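Local coordinates for protein pid-3 (PDB 7OCX) that probably acts in piRNA (21U RNA) biogenesis as an RRM-domain subunit of the PETISCO complex, in which it pairs with TOFU-6, at residues S18-M23 with Q47-A52; Q61-F66 with L77-L82; P35-G40 with A52-F57. All blocks are in the same frame, centred on the assembly; numbering follows the deposited sequence.

Contact 1 of 3, residues S18-M23 with Q47-A52; sequences SGYPGM and QSAVVA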
loop_
_atom_site.group_PDB
_atom_site.type_symbol
_atom_site.label_atom_id
_atom_site.label_comp_id
_atom_site.label_asym_id
_atom_site.label_seq_id
_atom_site.Cartn_x
_atom_site.Cartn_y
_atom_site.Cartn_z
ATOM N N SER B 18 3.236 1.093 14.929
ATOM C CA SER B 18 2.157 1.594 15.770
ATOM C C SER B 18 1.831 3.016 15.329
ATOM O O SER B 18 2.598 3.646 14.594
ATOM C CB SER B 18 2.526 1.553 17.255
ATOM O OG SER B 18 3.642 2.371 17.574
ATOM N N GLY B 19 0.644 3.488 15.728
ATOM C CA GLY B 19 0.241 4.855 15.489
ATOM C C GLY B 19 -0.741 5.062 14.355
ATOM O O GLY B 19 -1.264 6.177 14.229
ATOM N N TYR B 20 -0.981 4.038 13.530
ATOM C CA TYR B 20 -1.896 4.135 12.417
ATOM C C TYR B 20 -3.336 4.116 12.901
ATOM O O TYR B 20 -3.616 3.846 14.067
ATOM C CB TYR B 20 -1.660 2.990 11.438
ATOM C CG TYR B 20 -1.580 1.636 12.102
ATOM C CD1 TYR B 20 -2.711 0.977 12.552
ATOM C CD2 TYR B 20 -0.338 1.045 12.349
ATOM C CE1 TYR B 20 -2.626 -0.271 13.179
ATOM C CE2 TYR B 20 -0.239 -0.193 12.989
ATOM C CZ TYR B 20 -1.387 -0.845 13.400
ATOM O OH TYR B 20 -1.291 -2.068 14.006
ATOM N N PRO B 21 -4.288 4.391 12.011
ATOM C CA PRO B 21 -5.672 4.493 12.467
ATOM C C PRO B 21 -6.162 3.169 13.032
ATOM O O PRO B 21 -5.830 2.078 12.546
ATOM C CB PRO B 21 -6.439 4.893 11.205
ATOM C CG PRO B 21 -5.423 5.599 10.362
ATOM C CD PRO B 21 -4.109 4.891 10.638
ATOM N N GLY B 22 -7.006 3.284 14.054
ATOM C CA GLY B 22 -7.385 2.141 14.862
ATOM C C GLY B 22 -8.310 1.161 14.166
ATOM O O GLY B 22 -8.495 0.042 14.655
ATOM N N MET B 23 -8.891 1.538 13.043
ATOM C CA MET B 23 -9.761 0.588 12.357
ATOM C C MET B 23 -9.030 -0.262 11.325
ATOM O O MET B 23 -9.667 -1.103 10.682
ATOM C CB MET B 23 -10.947 1.326 11.714
ATOM C CG MET B 23 -10.721 1.970 10.343
ATOM S SD MET B 23 -9.755 3.509 10.335
ATOM C CE MET B 23 -10.338 4.355 11.800
ATOM N N GLN B 47 -4.015 0.002 17.393
ATOM C CA GLN B 47 -3.089 0.821 16.619
ATOM C C GLN B 47 -1.652 0.319 16.688
ATOM O O GLN B 47 -0.715 1.123 16.620
ATOM C CB GLN B 47 -3.135 2.276 17.083
ATOM C CG GLN B 47 -4.520 2.864 17.170
ATOM C CD GLN B 47 -4.487 4.301 17.602
ATOM O OE1 GLN B 47 -4.804 4.614 18.748
ATOM N NE2 GLN B 47 -4.118 5.195 16.685
ATOM N N SER B 48 -1.453 -0.990 16.828
ATOM C CA SER B 48 -0.103 -1.528 16.867
ATOM C C SER B 48 -0.109 -2.970 16.387
ATOM O O SER B 48 -1.083 -3.712 16.582
ATOM C CB SER B 48 0.532 -1.465 18.280
ATOM O OG SER B 48 -0.151 -2.268 19.226
ATOM N N ALA B 49 1.013 -3.372 15.791
ATOM C CA ALA B 49 1.161 -4.745 15.345
ATOM C C ALA B 49 2.635 -5.111 15.306
ATOM O O ALA B 49 3.522 -4.254 15.403
ATOM C CB ALA B 49 0.524 -4.952 13.970
ATOM N N VAL B 50 2.891 -6.410 15.200
ATOM C CA VAL B 50 4.222 -6.928 14.919
ATOM C C VAL B 50 4.173 -7.591 13.545
ATOM O O VAL B 50 3.255 -8.372 13.265
ATOM C CB VAL B 50 4.698 -7.909 16.006
ATOM C CG1 VAL B 50 5.991 -8.537 15.517
ATOM C CG2 VAL B 50 4.898 -7.221 17.367
ATOM N N VAL B 51 5.136 -7.275 12.684
ATOM C CA VAL B 51 5.075 -7.655 11.272
ATOM C C VAL B 51 6.328 -8.433 10.928
ATOM O O VAL B 51 7.433 -8.007 11.273
ATOM C CB VAL B 51 4.952 -6.423 10.353
ATOM C CG1 VAL B 51 4.983 -6.836 8.905
ATOM C CG2 VAL B 51 3.729 -5.643 10.731
ATOM N N ALA B 52 6.165 -9.552 10.236
ATOM C CA ALA B 52 7.296 -10.284 9.682
ATOM C C ALA B 52 7.420 -9.907 8.210
ATOM O O ALA B 52 6.481 -10.107 7.436
ATOM C CB ALA B 52 7.122 -11.790 9.858
HETATM O O HOH W 1 -3.356 -3.239 14.636
#

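Contact 2 of 3, residues Q61-F66 with L77-L82; sequences QAVQDF and LQVSSL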
loop_
_atom_site.group_PDB
_atom_site.type_symbol
_atom_site.label_atom_id
_atom_site.label_comp_id
_atom_site.label_asym_id
_atom_site.label_seq_id
_atom_site.Cartn_x
_atom_site.Cartn_y
_atom_site.Cartn_z
ATOM N N GLN B 61 15.060 -1.064 5.799
ATOM C CA GLN B 61 14.522 -0.026 4.919
ATOM C C GLN B 61 13.130 0.435 5.345
ATOM O O GLN B 61 12.798 1.623 5.212
ATOM C CB GLN B 61 14.481 -0.542 3.476
ATOM C CG GLN B 61 15.876 -0.885 2.947
ATOM C CD GLN B 61 15.821 -1.622 1.622
ATOM O OE1 GLN B 61 15.897 -1.015 0.558
ATOM N NE2 GLN B 61 15.739 -2.939 1.697
ATOM N N ALA B 62 12.304 -0.481 5.853
ATOM C CA ALA B 62 10.973 -0.090 6.308
ATOM C C ALA B 62 11.060 0.848 7.500
ATOM O O ALA B 62 10.295 1.806 7.598
ATOM C CB ALA B 62 10.137 -1.322 6.669
ATOM N N VAL B 63 11.962 0.573 8.442
ATOM C CA VAL B 63 12.155 1.513 9.542
ATOM C C VAL B 63 12.559 2.882 9.006
ATOM O O VAL B 63 11.992 3.917 9.388
ATOM C CB VAL B 63 13.196 0.969 10.542
ATOM C CG1 VAL B 63 13.493 2.022 11.623
ATOM C CG2 VAL B 63 12.719 -0.340 11.164
ATOM N N GLN B 64 13.527 2.909 8.089
ATOM C CA GLN B 64 13.993 4.185 7.559
ATOM C C GLN B 64 12.875 4.907 6.821
ATOM O O GLN B 64 12.729 6.126 6.951
ATOM C CB GLN B 64 15.208 3.930 6.668
ATOM C CG GLN B 64 15.758 5.085 5.849
ATOM C CD GLN B 64 17.067 4.704 5.137
ATOM O OE1 GLN B 64 17.056 4.273 3.981
ATOM N NE2 GLN B 64 18.188 4.832 5.841
ATOM N N ASP B 65 12.058 4.166 6.058
ATOM C CA ASP B 65 11.030 4.815 5.249
ATOM C C ASP B 65 9.868 5.330 6.093
ATOM O O ASP B 65 9.237 6.338 5.737
ATOM C CB ASP B 65 10.431 3.860 4.208
ATOM C CG ASP B 65 11.349 3.551 3.043
ATOM O OD1 ASP B 65 12.453 4.112 2.959
ATOM O OD2 ASP B 65 10.915 2.707 2.201
ATOM N N PHE B 66 9.494 4.597 7.156
ATOM C CA PHE B 66 8.205 4.805 7.804
ATOM C C PHE B 66 8.283 5.309 9.231
ATOM O O PHE B 66 7.332 5.930 9.689
ATOM C CB PHE B 66 7.379 3.503 7.773
ATOM C CG PHE B 66 7.181 2.960 6.393
ATOM C CD1 PHE B 66 6.663 3.765 5.372
ATOM C CD2 PHE B 66 7.572 1.670 6.086
ATOM C CE1 PHE B 66 6.524 3.288 4.084
ATOM C CE2 PHE B 66 7.420 1.179 4.789
ATOM C CZ PHE B 66 6.916 1.983 3.796
ATOM N N LEU B 77 3.380 7.501 12.530
ATOM C CA LEU B 77 3.865 6.141 12.671
ATOM C C LEU B 77 5.134 6.046 13.511
ATOM O O LEU B 77 6.022 6.896 13.435
ATOM C CB LEU B 77 4.149 5.543 11.297
ATOM C CG LEU B 77 3.008 5.141 10.365
ATOM C CD1 LEU B 77 3.639 4.613 9.082
ATOM C CD2 LEU B 77 2.167 4.082 11.013
ATOM N N GLN B 78 5.214 4.981 14.302
ATOM C CA GLN B 78 6.418 4.596 15.025
ATOM C C GLN B 78 6.754 3.200 14.513
ATOM O O GLN B 78 5.897 2.306 14.542
ATOM C CB GLN B 78 6.169 4.636 16.538
ATOM C CG GLN B 78 7.230 3.927 17.380
ATOM C CD GLN B 78 7.272 4.395 18.837
ATOM O OE1 GLN B 78 6.273 4.857 19.393
ATOM N NE2 GLN B 78 8.443 4.274 19.459
ATOM N N VAL B 79 7.948 3.041 13.938
ATOM C CA VAL B 79 8.380 1.784 13.326
ATOM C C VAL B 79 9.762 1.469 13.870
ATOM O O VAL B 79 10.639 2.336 13.868
ATOM C CB VAL B 79 8.406 1.866 11.786
ATOM C CG1 VAL B 79 8.728 0.492 11.178
ATOM C CG2 VAL B 79 7.062 2.374 11.248
ATOM N N SER B 80 9.953 0.247 14.362
ATOM C CA SER B 80 11.236 -0.137 14.925
ATOM C C SER B 80 11.473 -1.620 14.680
ATOM O O SER B 80 10.539 -2.414 14.620
ATOM C CB SER B 80 11.330 0.165 16.436
ATOM O OG SER B 80 10.379 -0.588 17.175
ATOM N N SER B 81 12.735 -1.988 14.537
ATOM C CA SER B 81 13.080 -3.392 14.405
ATOM C C SER B 81 13.038 -4.060 15.769
ATOM O O SER B 81 13.343 -3.452 16.793
ATOM C CB SER B 81 14.467 -3.557 13.803
ATOM O OG SER B 81 15.420 -2.973 14.663
ATOM N N LEU B 82 12.605 -5.320 15.769
ATOM C CA LEU B 82 12.534 -6.102 16.993
ATOM C C LEU B 82 13.921 -6.459 17.507
ATOM O O LEU B 82 14.114 -6.630 18.716
ATOM C CB LEU B 82 11.740 -7.382 16.744
ATOM C CG LEU B 82 10.664 -7.671 17.777
ATOM C CD1 LEU B 82 9.640 -6.555 17.795
ATOM C CD2 LEU B 82 9.951 -8.966 17.518
#

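Contact 3 of 3, residues P35-G40 with A52-F57; sequences PYRVNG and ALENKF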
loop_
_atom_site.group_PDB
_atom_site.type_symbol
_atom_site.label_atom_id
_atom_site.label_comp_id
_atom_site.label_asym_id
_atom_site.label_seq_id
_atom_site.Cartn_x
_atom_site.Cartn_y
_atom_site.Cartn_z
ATOM N N PRO B 35 6.478 -0.934 -0.535
ATOM C CA PRO B 35 6.358 -2.187 -1.310
ATOM C C PRO B 35 6.974 -3.436 -0.664
ATOM O O PRO B 35 7.116 -4.433 -1.349
ATOM C CB PRO B 35 7.126 -1.839 -2.592
ATOM C CG PRO B 35 8.279 -1.000 -2.073
ATOM C CD PRO B 35 7.719 -0.216 -0.876
ATOM N N TYR B 36 7.346 -3.384 0.615
ATOM C CA TYR B 36 8.090 -4.476 1.233
ATOM C C TYR B 36 7.233 -5.724 1.390
ATOM O O TYR B 36 6.005 -5.658 1.539
ATOM C CB TYR B 36 8.679 -4.021 2.588
ATOM C CG TYR B 36 9.584 -2.844 2.360
ATOM C CD1 TYR B 36 10.833 -3.018 1.763
ATOM C CD2 TYR B 36 9.188 -1.546 2.678
ATOM C CE1 TYR B 36 11.657 -1.956 1.498
ATOM C CE2 TYR B 36 10.011 -0.476 2.417
ATOM C CZ TYR B 36 11.247 -0.688 1.822
ATOM O OH TYR B 36 12.081 0.362 1.549
ATOM N N ARG B 37 7.894 -6.880 1.301
ATOM C CA ARG B 37 7.179 -8.144 1.335
ATOM C C ARG B 37 6.825 -8.498 2.772
ATOM O O ARG B 37 7.711 -8.675 3.619
ATOM C CB ARG B 37 7.968 -9.295 0.717
ATOM C CG ARG B 37 7.165 -10.601 0.843
ATOM C CD ARG B 37 7.781 -11.773 0.127
ATOM N NE ARG B 37 7.058 -13.027 0.325
ATOM C CZ ARG B 37 6.189 -13.554 -0.525
ATOM N NH1 ARG B 37 5.838 -12.927 -1.631
ATOM N NH2 ARG B 37 5.686 -14.755 -0.274
ATOM N N VAL B 38 5.529 -8.649 3.016
ATOM C CA VAL B 38 4.967 -8.991 4.315
ATOM C C VAL B 38 4.565 -10.456 4.286
ATOM O O VAL B 38 3.756 -10.869 3.446
ATOM C CB VAL B 38 3.748 -8.111 4.641
ATOM C CG1 VAL B 38 3.157 -8.538 5.975
ATOM C CG2 VAL B 38 4.100 -6.661 4.630
ATOM N N ASN B 39 5.085 -11.236 5.223
ATOM C CA ASN B 39 4.756 -12.648 5.334
ATOM C C ASN B 39 3.848 -12.974 6.500
ATOM O O ASN B 39 3.308 -14.082 6.561
ATOM C CB ASN B 39 6.031 -13.466 5.470
ATOM C CG ASN B 39 6.822 -13.475 4.211
ATOM O OD1 ASN B 39 6.254 -13.504 3.114
ATOM N ND2 ASN B 39 8.136 -13.430 4.337
ATOM N N GLY B 40 3.675 -12.060 7.437
ATOM C CA GLY B 40 2.788 -12.351 8.540
ATOM C C GLY B 40 2.578 -11.117 9.375
ATOM O O GLY B 40 3.459 -10.264 9.449
ATOM N N ALA B 52 6.165 -9.552 10.236
ATOM C CA ALA B 52 7.296 -10.284 9.682
ATOM C C ALA B 52 7.420 -9.907 8.210
ATOM O O ALA B 52 6.481 -10.107 7.436
ATOM C CB ALA B 52 7.122 -11.790 9.858
ATOM N N LEU B 53 8.542 -9.296 7.852
ATOM C CA LEU B 53 8.903 -8.999 6.479
ATOM C C LEU B 53 9.822 -10.099 5.972
ATOM O O LEU B 53 10.217 -10.998 6.708
ATOM C CB LEU B 53 9.555 -7.624 6.367
ATOM C CG LEU B 53 8.817 -6.359 6.813
ATOM C CD1 LEU B 53 9.690 -5.169 6.539
ATOM C CD2 LEU B 53 7.495 -6.255 6.061
ATOM N N GLU B 54 10.202 -10.012 4.708
ATOM C CA GLU B 54 10.948 -11.108 4.093
ATOM C C GLU B 54 12.321 -11.305 4.743
ATOM O O GLU B 54 12.772 -12.442 4.918
ATOM C CB GLU B 54 11.084 -10.824 2.592
ATOM C CG GLU B 54 11.812 -11.867 1.754
ATOM C CD GLU B 54 11.182 -13.236 1.829
ATOM O OE1 GLU B 54 10.005 -13.336 2.248
ATOM O OE2 GLU B 54 11.860 -14.218 1.449
ATOM N N ASN B 55 13.000 -10.218 5.106
ATOM C CA ASN B 55 14.360 -10.346 5.626
ATOM C C ASN B 55 14.781 -9.053 6.310
ATOM O O ASN B 55 14.054 -8.051 6.319
ATOM C CB ASN B 55 15.336 -10.734 4.499
ATOM C CG ASN B 55 15.396 -9.687 3.386
ATOM O OD1 ASN B 55 15.550 -8.493 3.652
ATOM N ND2 ASN B 55 15.242 -10.135 2.131
ATOM N N LYS B 56 15.988 -9.090 6.875
ATOM C CA LYS B 56 16.469 -8.002 7.710
ATOM C C LYS B 56 16.747 -6.752 6.893
ATOM O O LYS B 56 16.694 -5.641 7.428
ATOM C CB LYS B 56 17.729 -8.437 8.451
ATOM C CG LYS B 56 18.863 -8.873 7.531
ATOM C CD LYS B 56 20.062 -9.466 8.273
ATOM C CE LYS B 56 21.184 -9.867 7.310
ATOM N NZ LYS B 56 22.317 -10.535 8.007
ATOM N N PHE B 57 17.037 -6.896 5.602
ATOM C CA PHE B 57 17.260 -5.702 4.783
ATOM C C PHE B 57 15.974 -4.940 4.573
ATOM O O PHE B 57 15.966 -3.706 4.609
ATOM C CB PHE B 57 17.859 -6.077 3.443
ATOM C CG PHE B 57 19.095 -6.879 3.572
ATOM C CD1 PHE B 57 20.281 -6.273 3.925
ATOM C CD2 PHE B 57 19.063 -8.237 3.387
ATOM C CE1 PHE B 57 21.418 -7.011 4.063
ATOM C CE2 PHE B 57 20.195 -8.983 3.523
ATOM C CZ PHE B 57 21.385 -8.364 3.862
HETATM O O HOH W 2 9.426 -13.550 7.026
#

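Contact 1 of 3, residues S18-M23 with Q47-A52
Ser18 and Ser48 face each other as an antiparallel, non-hydrogen-bonded pair, their CA atoms 4.0 Å apart, and beyond this pair Gly19 N donates to Gln47 O at 2.9 Å. The same oxygen takes a CA-H...O contact from Ser18 CA, so the end of strand 14-18 meets it with one N-H and, more weakly, one CA-H. Ser18 CB and Ser48 CB meet on one face of the sheet, 3.8 Å apart. Ser48 OG turns to Thr44 OG1 for its hydrogen bond. Past Ser18 the chain leaves the strand, and Gln47 follows it with an extended side chain: CG packs 3.7 Å from Gly22 CA, while NE2 donates to Tyr20 O at 3.0 Å. That bond is straight at the hydrogen (165°) and lies in the amide plane, yet it reaches the carbonyl oxygen from above the carbonyl plane. Tyr20 gives the largest share of its segment's packing. Its CG sits between the backbone N and the carbonyl carbon (chi1 48°), which turns the ring back against the start of strand 48-53, one face against the Gln47 backbone; CE1 comes 3.6 Å from Gln47 CA. At the far edge, in the ring plane, a water bridges Tyr20 OH and Ser48 O, to which it donates. Ile29 and Leu32 of helix 26-32 also touch the tyrosine ring, and Ile29 touches Ala49 as well. This is the exit of the first strand of an RRM beta-alpha-beta-beta-alpha-beta fold, where the loop leading into the first helix is tied to the start of the neighbouring third strand.

Contact 2 of 3, residues Q61-F66 with L77-L82
Val63 and Val79 meet side by side where helix 61-66 runs nearly antiparallel to strand 78-81, the two axes 7.4 Å apart at an angle of 159°. No hydrogen bond crosses; the contact is made by valine and leucine methyls and by Phe66 CB, against each other and against backbone. Val79 points its CB at the helix and divides its two methyls between neighbouring turns. CG1, anti to the backbone N (chi1 -174°), lies 3.9 Å from Val63 CA, and CG2 presses on Phe66 CB at 3.7 Å. Val63 answers with both of its methyls alongside the strand: CG1 rests 3.6 Å from Val79 O, and CG2 reaches on to the peptide joining Ser80 and Ser81, 3.8 Å from Ser81 N. Phe66 meets the strand through its CB and its backbone, its ring leading away. Leu77 closes this end, setting CB 3.6 Å from Phe66 O and CD1 against Phe66 CB. An alanine in place of Val79 would probably leave Phe66 CB and the Val63 backbone without their methyl partners and open a gap between helix and strand. Around this layer, the Phe66 ring packs on Leu33 and Tyr36, and Ala62 touches Leu15 of the central strand 14-18. Strand 75-81 hydrogen-bonds to that central strand through Gln78 and Ser80; helix 56-66 packs on one face of the sheet, and its Gln61 hydrogen-bonds to the TOFU-6 chain, as Gln64 does weakly.

Contact 3 of 3, residues P35-G40 with A52-F57
Leu53 packs against Val38 in the tight part of this contact, CD2 to CG2 at 3.7 Å, while its CD1 touches Tyr36 CB. With CG anti to its carbonyl carbon (chi1 -59°), Leu53 also lays CD2 3.4 Å from Arg37 O. Beside this apolar patch the strands pair antiparallel: Ala52 N donates to Gly40 O at 2.9 Å, and Ala52 O receives Asn39 N at 2.8 Å and, weakly, Gly40 N. Two successive residues facing Ala52 make a classic beta bulge. The other margin is polar and partly exposed. Here Asn39 ND2 donates to Glu54 OE1 at 2.8 Å, almost straight (170°) and within its own amide plane, though amide and carboxylate planes stand 82° apart. Arg37 NE forms a longer salt bridge to that OE1, 3.5 Å, and donates to a lone pair of Asn39 OD1, though OD1 lies well out of the guanidinium plane. A water accepts from Asn39 ND2 and donates to Leu53 O; the donor at OD1 and the acceptors at ND2 probably fix which way the amide is flipped. Arg37 NH1 goes further, to Met23 O of the second PID-3 subunit, whose Asn25 packs on Arg37 and Asn39. On the inner side, Leu53 touches Ala62 of helix 56-66 and Leu15 of strand 14-18, and Asn55 caps that helix through Gln58 N; the hairpin of strands 38-45 and 48-53 thus passes directly into the helix lying on the sheet.

How the contacts relate
All three contacts reach the same sheet, but with different chemistry. Contact 3 is the buried one, combining strand pairing with a charged margin at the interface with the second PID-3 subunit; contacts 1 and 2 are partly buried. Contact 2 is a mainly apolar helix-on-sheet layer without a hydrogen bond across it, whereas contact 1 relies on backbone and amide hydrogen bonds and a packed tyrosine ring at a loop. Contacts 1 and 3 share Ala52 and strand 48-53, yet lie on opposite sides of the chain's centre, joined where Val51 packs on Val38. Contacts 2 and 3 share helix 56-66, and Tyr36 links them by a probable hydrogen bond to Asp65. Contacts 1 and 2 meet where Ser18 pairs with Gln78 and Tyr20 packs on Leu77.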